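Local structure of nicastrin (Dictyostelium purpureum, 4R12) at residues 375-385 with 397-407; 243-251 with 430-438. The protein is probably an essential, putatively substrate-recruiting subunit of gamma-secretase, the complex that cleaves integral membrane proteins such as Notch receptors within the membrane. All coordinates share one frame; numbering follows the deposited sequence.

Interaction 1: residues 375-385 with 397-407; sequences TTQTELPPSSS and VVVITDHDYKY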
loop_
_atom_site.group_PDB
_atom_site.type_symbol
_atom_site.label_atom_id
_atom_site.label_comp_id
_atom_site.label_asym_id
_atom_site.label_seq_id
_atom_site.Cartn_x
_atom_site.Cartn_y
_atom_site.Cartn_z
ATOM N N THR A 375 10.146 19.497 11.803
ATOM C CA THR A 375 10.031 18.496 12.850
ATOM C C THR A 375 10.971 18.828 14.021
ATOM O O THR A 375 11.919 19.605 13.866
ATOM C CB THR A 375 10.332 17.087 12.307
ATOM O OG1 THR A 375 10.099 16.126 13.336
ATOM C CG2 THR A 375 11.782 16.974 11.817
ATOM N N THR A 376 10.683 18.259 15.195
ATOM C CA THR A 376 11.541 18.403 16.379
ATOM C C THR A 376 12.343 17.120 16.594
ATOM O O THR A 376 13.206 17.025 17.486
ATOM C CB THR A 376 10.709 18.722 17.644
ATOM O OG1 THR A 376 9.775 17.659 17.893
ATOM C CG2 THR A 376 9.944 20.028 17.468
ATOM N N GLN A 377 12.048 16.124 15.760
ATOM C CA GLN A 377 12.667 14.822 15.894
ATOM C C GLN A 377 14.006 14.805 15.172
ATOM O O GLN A 377 14.187 15.487 14.163
ATOM C CB GLN A 377 11.719 13.731 15.359
ATOM C CG GLN A 377 10.411 13.632 16.160
ATOM C CD GLN A 377 10.657 13.495 17.676
ATOM O OE1 GLN A 377 10.337 14.397 18.451
ATOM N NE2 GLN A 377 11.215 12.365 18.091
ATOM N N THR A 378 14.949 14.036 15.709
ATOM C CA THR A 378 16.293 13.982 15.142
ATOM C C THR A 378 16.548 12.713 14.340
ATOM O O THR A 378 17.674 12.472 13.893
ATOM C CB THR A 378 17.355 14.105 16.233
ATOM O OG1 THR A 378 17.080 13.165 17.280
ATOM C CG2 THR A 378 17.341 15.510 16.804
ATOM N N GLU A 379 15.505 11.896 14.196
ATOM C CA GLU A 379 15.509 10.746 13.302
ATOM C C GLU A 379 14.386 10.919 12.284
ATOM O O GLU A 379 13.298 11.369 12.643
ATOM C CB GLU A 379 15.317 9.433 14.070
ATOM C CG GLU A 379 16.395 9.108 15.094
ATOM C CD GLU A 379 16.177 7.744 15.740
ATOM O OE1 GLU A 379 15.234 7.028 15.328
ATOM O OE2 GLU A 379 16.940 7.385 16.660
ATOM N N LEU A 380 14.649 10.599 11.021
ATOM C CA LEU A 380 13.573 10.526 10.036
ATOM C C LEU A 380 12.554 9.463 10.443
ATOM O O LEU A 380 12.914 8.477 11.078
ATOM C CB LEU A 380 14.116 10.189 8.647
ATOM C CG LEU A 380 14.868 11.224 7.818
ATOM C CD1 LEU A 380 15.030 10.643 6.441
ATOM C CD2 LEU A 380 14.118 12.559 7.740
ATOM N N PRO A 381 11.275 9.672 10.094
ATOM C CA PRO A 381 10.259 8.633 10.301
ATOM C C PRO A 381 10.438 7.535 9.264
ATOM O O PRO A 381 11.166 7.761 8.302
ATOM C CB PRO A 381 8.941 9.382 10.086
ATOM C CG PRO A 381 9.287 10.462 9.101
ATOM C CD PRO A 381 10.718 10.876 9.455
ATOM N N PRO A 382 9.807 6.366 9.465
ATOM C CA PRO A 382 9.886 5.315 8.446
ATOM C C PRO A 382 9.500 5.859 7.078
ATOM O O PRO A 382 8.401 6.392 6.924
ATOM C CB PRO A 382 8.863 4.274 8.919
ATOM C CG PRO A 382 8.692 4.521 10.364
ATOM C CD PRO A 382 8.931 5.991 10.588
ATOM N N SER A 383 10.406 5.763 6.115
ATOM C CA SER A 383 10.185 6.373 4.811
ATOM C C SER A 383 11.086 5.746 3.765
ATOM O O SER A 383 12.165 5.240 4.084
ATOM C CB SER A 383 10.440 7.883 4.865
ATOM O OG SER A 383 11.740 8.153 5.358
ATOM N N SER A 384 10.626 5.791 2.521
ATOM C CA SER A 384 11.351 5.239 1.385
ATOM C C SER A 384 12.668 5.958 1.125
ATOM O O SER A 384 13.581 5.389 0.505
ATOM C CB SER A 384 10.469 5.296 0.134
ATOM O OG SER A 384 9.372 4.412 0.283
ATOM N N SER A 385 12.749 7.214 1.568
ATOM C CA SER A 385 13.978 7.994 1.455
ATOM C C SER A 385 15.132 7.321 2.193
ATOM O O SER A 385 16.295 7.493 1.839
ATOM C CB SER A 385 13.777 9.407 2.005
ATOM O OG SER A 385 12.919 10.163 1.171
ATOM N N VAL A 397 17.124 15.813 0.952
ATOM C CA VAL A 397 16.000 14.904 1.054
ATOM C C VAL A 397 14.947 15.540 1.946
ATOM O O VAL A 397 15.247 15.977 3.056
ATOM C CB VAL A 397 16.424 13.546 1.628
ATOM C CG1 VAL A 397 15.201 12.666 1.870
ATOM C CG2 VAL A 397 17.426 12.851 0.699
ATOM N N VAL A 398 13.725 15.633 1.435
ATOM C CA VAL A 398 12.622 16.204 2.184
ATOM C C VAL A 398 11.480 15.211 2.217
ATOM O O VAL A 398 10.904 14.881 1.177
ATOM C CB VAL A 398 12.124 17.523 1.577
ATOM C CG1 VAL A 398 10.977 18.078 2.414
ATOM C CG2 VAL A 398 13.275 18.549 1.468
ATOM N N VAL A 399 11.183 14.720 3.411
ATOM C CA VAL A 399 10.035 13.858 3.614
ATOM C C VAL A 399 8.903 14.716 4.175
ATOM O O VAL A 399 9.037 15.325 5.230
ATOM C CB VAL A 399 10.365 12.687 4.561
ATOM C CG1 VAL A 399 9.173 11.762 4.716
ATOM C CG2 VAL A 399 11.580 11.914 4.036
ATOM N N ILE A 400 7.797 14.779 3.447
ATOM C CA ILE A 400 6.651 15.574 3.865
ATOM C C ILE A 400 5.594 14.687 4.532
ATOM O O ILE A 400 5.119 13.740 3.921
ATOM C CB ILE A 400 6.016 16.308 2.656
ATOM C CG1 ILE A 400 7.073 17.131 1.905
ATOM C CG2 ILE A 400 4.845 17.164 3.108
ATOM C CD1 ILE A 400 6.505 17.948 0.713
ATOM N N THR A 401 5.235 14.998 5.779
ATOM C CA THR A 401 4.248 14.215 6.522
ATOM C C THR A 401 3.260 15.121 7.233
ATOM O O THR A 401 3.411 16.346 7.229
ATOM C CB THR A 401 4.909 13.301 7.612
ATOM O OG1 THR A 401 5.165 14.074 8.794
ATOM C CG2 THR A 401 6.214 12.681 7.122
ATOM N N ASP A 402 2.268 14.512 7.877
ATOM C CA ASP A 402 1.277 15.263 8.641
ATOM C C ASP A 402 1.510 15.170 10.149
ATOM O O ASP A 402 0.590 15.407 10.944
ATOM C CB ASP A 402 -0.144 14.801 8.308
ATOM C CG ASP A 402 -0.344 13.316 8.501
ATOM O OD1 ASP A 402 0.493 12.670 9.183
ATOM O OD2 ASP A 402 -1.342 12.796 7.947
ATOM N N HIS A 403 2.735 14.837 10.546
ATOM C CA HIS A 403 3.045 14.718 11.967
ATOM C C HIS A 403 4.468 15.167 12.282
ATOM O O HIS A 403 5.394 14.983 11.483
ATOM C CB HIS A 403 2.860 13.266 12.429
ATOM C CG HIS A 403 3.692 12.289 11.651
ATOM N ND1 HIS A 403 4.893 11.788 12.116
ATOM C CD2 HIS A 403 3.521 11.762 10.417
ATOM C CE1 HIS A 403 5.410 10.979 11.210
ATOM N NE2 HIS A 403 4.600 10.947 10.166
ATOM N N ASP A 404 4.642 15.732 13.471
ATOM C CA ASP A 404 5.976 16.051 13.970
ATOM C C ASP A 404 6.624 14.758 14.463
ATOM O O ASP A 404 7.578 14.252 13.853
ATOM C CB ASP A 404 5.902 17.103 15.080
ATOM C CG ASP A 404 7.238 17.288 15.812
ATOM O OD1 ASP A 404 8.298 16.996 15.211
ATOM O OD2 ASP A 404 7.222 17.725 16.978
ATOM N N TYR A 405 6.105 14.215 15.557
ATOM C CA TYR A 405 6.582 12.922 16.050
ATOM C C TYR A 405 5.493 11.844 15.854
ATOM O O TYR A 405 5.372 11.280 14.763
ATOM C CB TYR A 405 7.016 13.047 17.525
ATOM C CG TYR A 405 7.572 11.779 18.154
ATOM C CD1 TYR A 405 7.947 10.690 17.379
ATOM C CD2 TYR A 405 7.709 11.672 19.540
ATOM C CE1 TYR A 405 8.441 9.525 17.955
ATOM C CE2 TYR A 405 8.206 10.510 20.129
ATOM C CZ TYR A 405 8.566 9.439 19.327
ATOM O OH TYR A 405 9.051 8.286 19.893
ATOM N N LYS A 406 4.720 11.557 16.901
ATOM C CA LYS A 406 3.635 10.563 16.848
ATOM C C LYS A 406 2.731 10.749 15.614
ATOM O O LYS A 406 2.294 11.861 15.318
ATOM C CB LYS A 406 2.801 10.649 18.143
ATOM C CG LYS A 406 1.466 9.924 18.127
ATOM C CD LYS A 406 0.719 10.072 19.482
ATOM C CE LYS A 406 -0.546 9.191 19.510
ATOM N NZ LYS A 406 -0.925 8.764 20.889
ATOM N N TYR A 407 2.480 9.660 14.890
ATOM C CA TYR A 407 1.608 9.691 13.712
ATOM C C TYR A 407 0.299 10.427 13.977
ATOM O O TYR A 407 -0.316 10.245 15.026
ATOM C CB TYR A 407 1.270 8.258 13.254
ATOM C CG TYR A 407 2.334 7.521 12.463
ATOM C CD1 TYR A 407 3.476 8.164 11.993
ATOM C CD2 TYR A 407 2.173 6.170 12.159
ATOM C CE1 TYR A 407 4.437 7.468 11.250
ATOM C CE2 TYR A 407 3.120 5.473 11.416
ATOM C CZ TYR A 407 4.254 6.125 10.974
ATOM O OH TYR A 407 5.187 5.424 10.234
HETATM O O HOH W 1 6.437 7.089 8.579
#

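Interaction 2: residues 243-251 with 430-438; sequences TLLSVIKSL and IVYILSTFI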
loop_
_atom_site.group_PDB
_atom_site.type_symbol
_atom_site.label_atom_id
_atom_site.label_comp_id
_atom_site.label_asym_id
_atom_site.label_seq_id
_atom_site.Cartn_x
_atom_site.Cartn_y
_atom_site.Cartn_z
ATOM N N THR A 243 -2.814 12.482 -4.560
ATOM C CA THR A 243 -2.144 13.777 -4.626
ATOM C C THR A 243 -1.112 13.808 -5.737
ATOM O O THR A 243 -1.159 14.677 -6.617
ATOM C CB THR A 243 -1.446 14.112 -3.286
ATOM O OG1 THR A 243 -2.421 14.212 -2.240
ATOM C CG2 THR A 243 -0.688 15.446 -3.401
ATOM N N LEU A 244 -0.176 12.860 -5.713
ATOM C CA LEU A 244 0.916 12.888 -6.693
ATOM C C LEU A 244 0.426 12.638 -8.123
ATOM O O LEU A 244 0.894 13.291 -9.064
ATOM C CB LEU A 244 1.995 11.877 -6.327
ATOM C CG LEU A 244 3.265 12.026 -7.169
ATOM C CD1 LEU A 244 3.775 13.481 -7.107
ATOM C CD2 LEU A 244 4.341 11.058 -6.663
ATOM N N LEU A 245 -0.522 11.724 -8.304
ATOM C CA LEU A 245 -1.110 11.569 -9.637
ATOM C C LEU A 245 -1.803 12.862 -10.085
ATOM O O LEU A 245 -1.735 13.218 -11.267
ATOM C CB LEU A 245 -2.101 10.384 -9.694
ATOM C CG LEU A 245 -1.431 9.004 -9.608
ATOM C CD1 LEU A 245 -2.476 7.910 -9.330
ATOM C CD2 LEU A 245 -0.676 8.685 -10.909
ATOM N N SER A 246 -2.450 13.564 -9.156
ATOM C CA SER A 246 -3.163 14.797 -9.501
ATOM C C SER A 246 -2.174 15.946 -9.776
ATOM O O SER A 246 -2.415 16.800 -10.637
ATOM C CB SER A 246 -4.152 15.180 -8.396
ATOM O OG SER A 246 -5.098 14.131 -8.200
ATOM N N VAL A 247 -1.058 15.944 -9.058
ATOM C CA VAL A 247 0.055 16.842 -9.344
ATOM C C VAL A 247 0.581 16.611 -10.767
ATOM O O VAL A 247 0.789 17.549 -11.529
ATOM C CB VAL A 247 1.204 16.645 -8.320
ATOM C CG1 VAL A 247 2.520 17.229 -8.847
ATOM C CG2 VAL A 247 0.839 17.282 -6.971
ATOM N N ILE A 248 0.798 15.345 -11.111
ATOM C CA ILE A 248 1.299 14.954 -12.431
ATOM C C ILE A 248 0.289 15.362 -13.514
ATOM O O ILE A 248 0.647 15.974 -14.532
ATOM C CB ILE A 248 1.592 13.438 -12.472
ATOM C CG1 ILE A 248 2.784 13.129 -11.558
ATOM C CG2 ILE A 248 1.906 12.979 -13.886
ATOM C CD1 ILE A 248 3.004 11.677 -11.279
ATOM N N LYS A 249 -0.986 15.088 -13.277
ATOM C CA LYS A 249 -1.998 15.516 -14.235
ATOM C C LYS A 249 -1.999 17.045 -14.407
ATOM O O LYS A 249 -2.158 17.561 -15.523
ATOM C CB LYS A 249 -3.385 15.035 -13.806
ATOM C CG LYS A 249 -4.502 15.429 -14.787
ATOM C CD LYS A 249 -4.478 14.559 -16.062
ATOM C CE LYS A 249 -5.662 14.908 -16.988
ATOM N NZ LYS A 249 -5.553 14.218 -18.301
ATOM N N SER A 250 -1.809 17.766 -13.305
ATOM C CA SER A 250 -1.804 19.224 -13.369
ATOM C C SER A 250 -0.560 19.724 -14.108
ATOM O O SER A 250 -0.634 20.660 -14.902
ATOM C CB SER A 250 -1.884 19.822 -11.966
ATOM O OG SER A 250 -3.053 19.360 -11.303
ATOM N N LEU A 251 0.581 19.094 -13.849
ATOM C CA LEU A 251 1.818 19.463 -14.523
ATOM C C LEU A 251 1.803 19.076 -15.996
ATOM O O LEU A 251 2.539 19.658 -16.787
ATOM C CB LEU A 251 3.025 18.820 -13.834
ATOM C CG LEU A 251 3.378 19.434 -12.476
ATOM C CD1 LEU A 251 4.525 18.672 -11.799
ATOM C CD2 LEU A 251 3.726 20.907 -12.642
ATOM N N ILE A 430 -2.959 21.121 -1.346
ATOM C CA ILE A 430 -1.738 20.332 -1.382
ATOM C C ILE A 430 -1.302 20.059 -2.834
ATOM O O ILE A 430 -0.109 20.188 -3.161
ATOM C CB ILE A 430 -1.917 19.013 -0.577
ATOM C CG1 ILE A 430 -2.088 19.354 0.913
ATOM C CG2 ILE A 430 -0.723 18.075 -0.779
ATOM C CD1 ILE A 430 -2.467 18.159 1.814
ATOM N N VAL A 431 -2.253 19.717 -3.715
ATOM C CA VAL A 431 -1.904 19.506 -5.120
ATOM C C VAL A 431 -1.357 20.798 -5.745
ATOM O O VAL A 431 -0.328 20.783 -6.441
ATOM C CB VAL A 431 -3.104 19.005 -5.948
ATOM C CG1 VAL A 431 -2.730 18.887 -7.432
ATOM C CG2 VAL A 431 -3.579 17.650 -5.411
ATOM N N TYR A 432 -2.024 21.911 -5.484
ATOM C CA TYR A 432 -1.551 23.191 -6.009
ATOM C C TYR A 432 -0.155 23.535 -5.504
ATOM O O TYR A 432 0.739 23.897 -6.289
ATOM C CB TYR A 432 -2.510 24.331 -5.653
ATOM C CG TYR A 432 -1.951 25.657 -6.128
ATOM C CD1 TYR A 432 -1.959 25.977 -7.481
ATOM C CD2 TYR A 432 -1.361 26.561 -5.238
ATOM C CE1 TYR A 432 -1.434 27.178 -7.947
ATOM C CE2 TYR A 432 -0.825 27.767 -5.698
ATOM C CZ TYR A 432 -0.862 28.065 -7.058
ATOM O OH TYR A 432 -0.337 29.241 -7.547
ATOM N N ILE A 433 0.036 23.427 -4.191
ATOM C CA ILE A 433 1.316 23.793 -3.609
ATOM C C ILE A 433 2.423 22.872 -4.128
ATOM O O ILE A 433 3.481 23.352 -4.529
ATOM C CB ILE A 433 1.246 23.765 -2.063
ATOM C CG1 ILE A 433 0.304 24.870 -1.581
ATOM C CG2 ILE A 433 2.632 23.939 -1.451
ATOM C CD1 ILE A 433 -0.178 24.699 -0.145
ATOM N N LEU A 434 2.185 21.559 -4.150
ATOM C CA LEU A 434 3.232 20.645 -4.602
ATOM C C LEU A 434 3.527 20.800 -6.099
ATOM O O LEU A 434 4.681 20.708 -6.514
ATOM C CB LEU A 434 2.871 19.188 -4.282
ATOM C CG LEU A 434 2.914 18.832 -2.785
ATOM C CD1 LEU A 434 2.392 17.411 -2.552
ATOM C CD2 LEU A 434 4.336 18.992 -2.175
ATOM N N SER A 435 2.491 21.032 -6.902
ATOM C CA SER A 435 2.680 21.238 -8.342
ATOM C C SER A 435 3.542 22.470 -8.613
ATOM O O SER A 435 4.480 22.424 -9.396
ATOM C CB SER A 435 1.339 21.398 -9.054
ATOM O OG SER A 435 0.509 20.268 -8.844
ATOM N N THR A 436 3.211 23.563 -7.939
ATOM C CA THR A 436 3.926 24.826 -8.102
ATOM C C THR A 436 5.370 24.695 -7.595
ATOM O O THR A 436 6.316 25.196 -8.215
ATOM C CB THR A 436 3.188 25.949 -7.360
ATOM O OG1 THR A 436 1.863 26.077 -7.903
ATOM C CG2 THR A 436 3.931 27.294 -7.505
ATOM N N PHE A 437 5.526 23.993 -6.479
ATOM C CA PHE A 437 6.834 23.766 -5.878
ATOM C C PHE A 437 7.740 22.985 -6.827
ATOM O O PHE A 437 8.876 23.381 -7.074
ATOM C CB PHE A 437 6.665 23.034 -4.538
ATOM C CG PHE A 437 7.927 22.400 -4.005
ATOM C CD1 PHE A 437 8.992 23.184 -3.576
ATOM C CD2 PHE A 437 8.023 21.025 -3.883
ATOM C CE1 PHE A 437 10.151 22.598 -3.071
ATOM C CE2 PHE A 437 9.182 20.425 -3.374
ATOM C CZ PHE A 437 10.245 21.218 -2.967
ATOM N N ILE A 438 7.234 21.867 -7.346
ATOM C CA ILE A 438 8.000 21.052 -8.280
ATOM C C ILE A 438 8.376 21.845 -9.526
ATOM O O ILE A 438 9.523 21.785 -9.984
ATOM C CB ILE A 438 7.221 19.775 -8.659
ATOM C CG1 ILE A 438 7.209 18.823 -7.462
ATOM C CG2 ILE A 438 7.832 19.097 -9.901
ATOM C CD1 ILE A 438 6.145 17.754 -7.530
#

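Interaction 1: residues 375-385 with 397-407
Thr375 and Thr376 grip the carboxylate of Asp404 with three hydrogen bonds. Thr375 sends its hydroxyl to Asp404, OG1 to OD1 2.7 Å, nearly in line with the C-O bond. The same OG1 accepts from Gln377 N, an ST turn that ties the hydroxyl to the backbone two residues on. Thr376 N adds a nearly straight bond to OD1 of Asp404 (169°), while Thr376 OG1 meets the syn lone pair of Asp404 OD2 at 2.7 Å; this hydroxyl reaches it from between the backbone N and carbonyl carbon (chi1 60°). Replacing Asp404 by an alanine removes the carboxylate, which would probably leave both threonine hydroxyls and the Thr376 amide without their acceptor and let the 375-377 turn move away. Gln377, bent at its second torsion, lays its flat amide over one face of the Tyr405 ring. The two planes are only 4° apart, and Gln377 CD lies 3.6 Å from Tyr405 CG; beyond the stack, the Tyr405 hydroxyl bonds to Glu126 N. Leu380 CD1 makes a looser apolar contact with Val399 CG2. Pro381, compact and rigid, sets CB at the edge of the His403 ring, 4.0 Å from CE1. Pro382 brings CG to 3.6 Å from Tyr407 OH, and a water joins that hydroxyl to Pro382 O. Ser383 turns its OG back to Pro381 O, a local bond that lets a small polar residue lie beside Val399. Ser385 puts OG 3.5 Å from Val397 CG1, although its polar partner is Glu324. Here the loop 375-385 packs along strand 397-401 and the loop that follows it; the strand itself pairs in parallel with 319-325 and antiparallel with 339-347, in the large lobe, whose family belongs to the zinc exopeptidase clan.

Interaction 2: residues 243-251 with 430-438
Ile430 begins the contact by meeting Thr243 methyl to methyl, CG2 to CG2 at 3.7 Å, the two side chains crossing at about a right angle. Thr243 can offer this methyl to an apolar neighbour because its OG1 is occupied by Phe239 O of its own helix. One residue on, Val431 is a knob in the hole formed by Thr243, Ser246, Val247 and Ser250. Its CG1, anti to the backbone N (chi1 176°), rests against the backbone of the facing helix, 3.8 Å from Ser246 C, and CG2 lies beside Ser246 CB. The serines suit the rim of this hole: they are small, and their hydroxyls are satisfied, Ser246 OG bonding to Val242 O and Ser250 OG to Ser246 O. Leu434 touches Thr243 CG2 with its CD1 and Val247 CG2 with its CB. Ser435 stands where the backbones come nearest, its CA 5.2 Å from that of Val247. Its OG bonds to Val431 O at 2.6 Å, from above the carbonyl plane and from the face opposite Ser435 N, which satisfies a buried hydroxyl that also packs 3.5 Å from Val247 CG2. Val247 is the reciprocal knob, seated among Val431, Leu434, Ser435 and Ile438. Ile438 completes the row with two branches, CD1 against Val247 CG1 and CG2 3.8 Å from Leu251 CD1. The helix axes approach to 9.0 Å and cross at -56°, with small serines and reciprocal valine knobs at the interface. Around the pair, Leu244, Leu245 and Ile248 rest on strand 262-268, helix 452-463 packs on Ser246, and Phe437 reaches helix 352-362.

From the N terminus, helix 234-252 comes first among the elements involved, supplying residues 243-251. The chain then runs through strands 262-268, 319-325 and 339-347 before reaching the loop 375-385. Interaction 1 closes a short loop, with only eleven residues, including most of helix 385-389, between its segments. Strand 397-401 leads on to helix 427-441, where residues 430-438 return to helix 234-252 and close the much longer loop of interaction 2, which encloses interaction 1. The two centres are 21 Å apart, yet the contacts touch where Ile400 CD1 packs 3.8 Å from Leu434 CD2. Together they tie the loop 375-385, a strand and two helices of the large lobe.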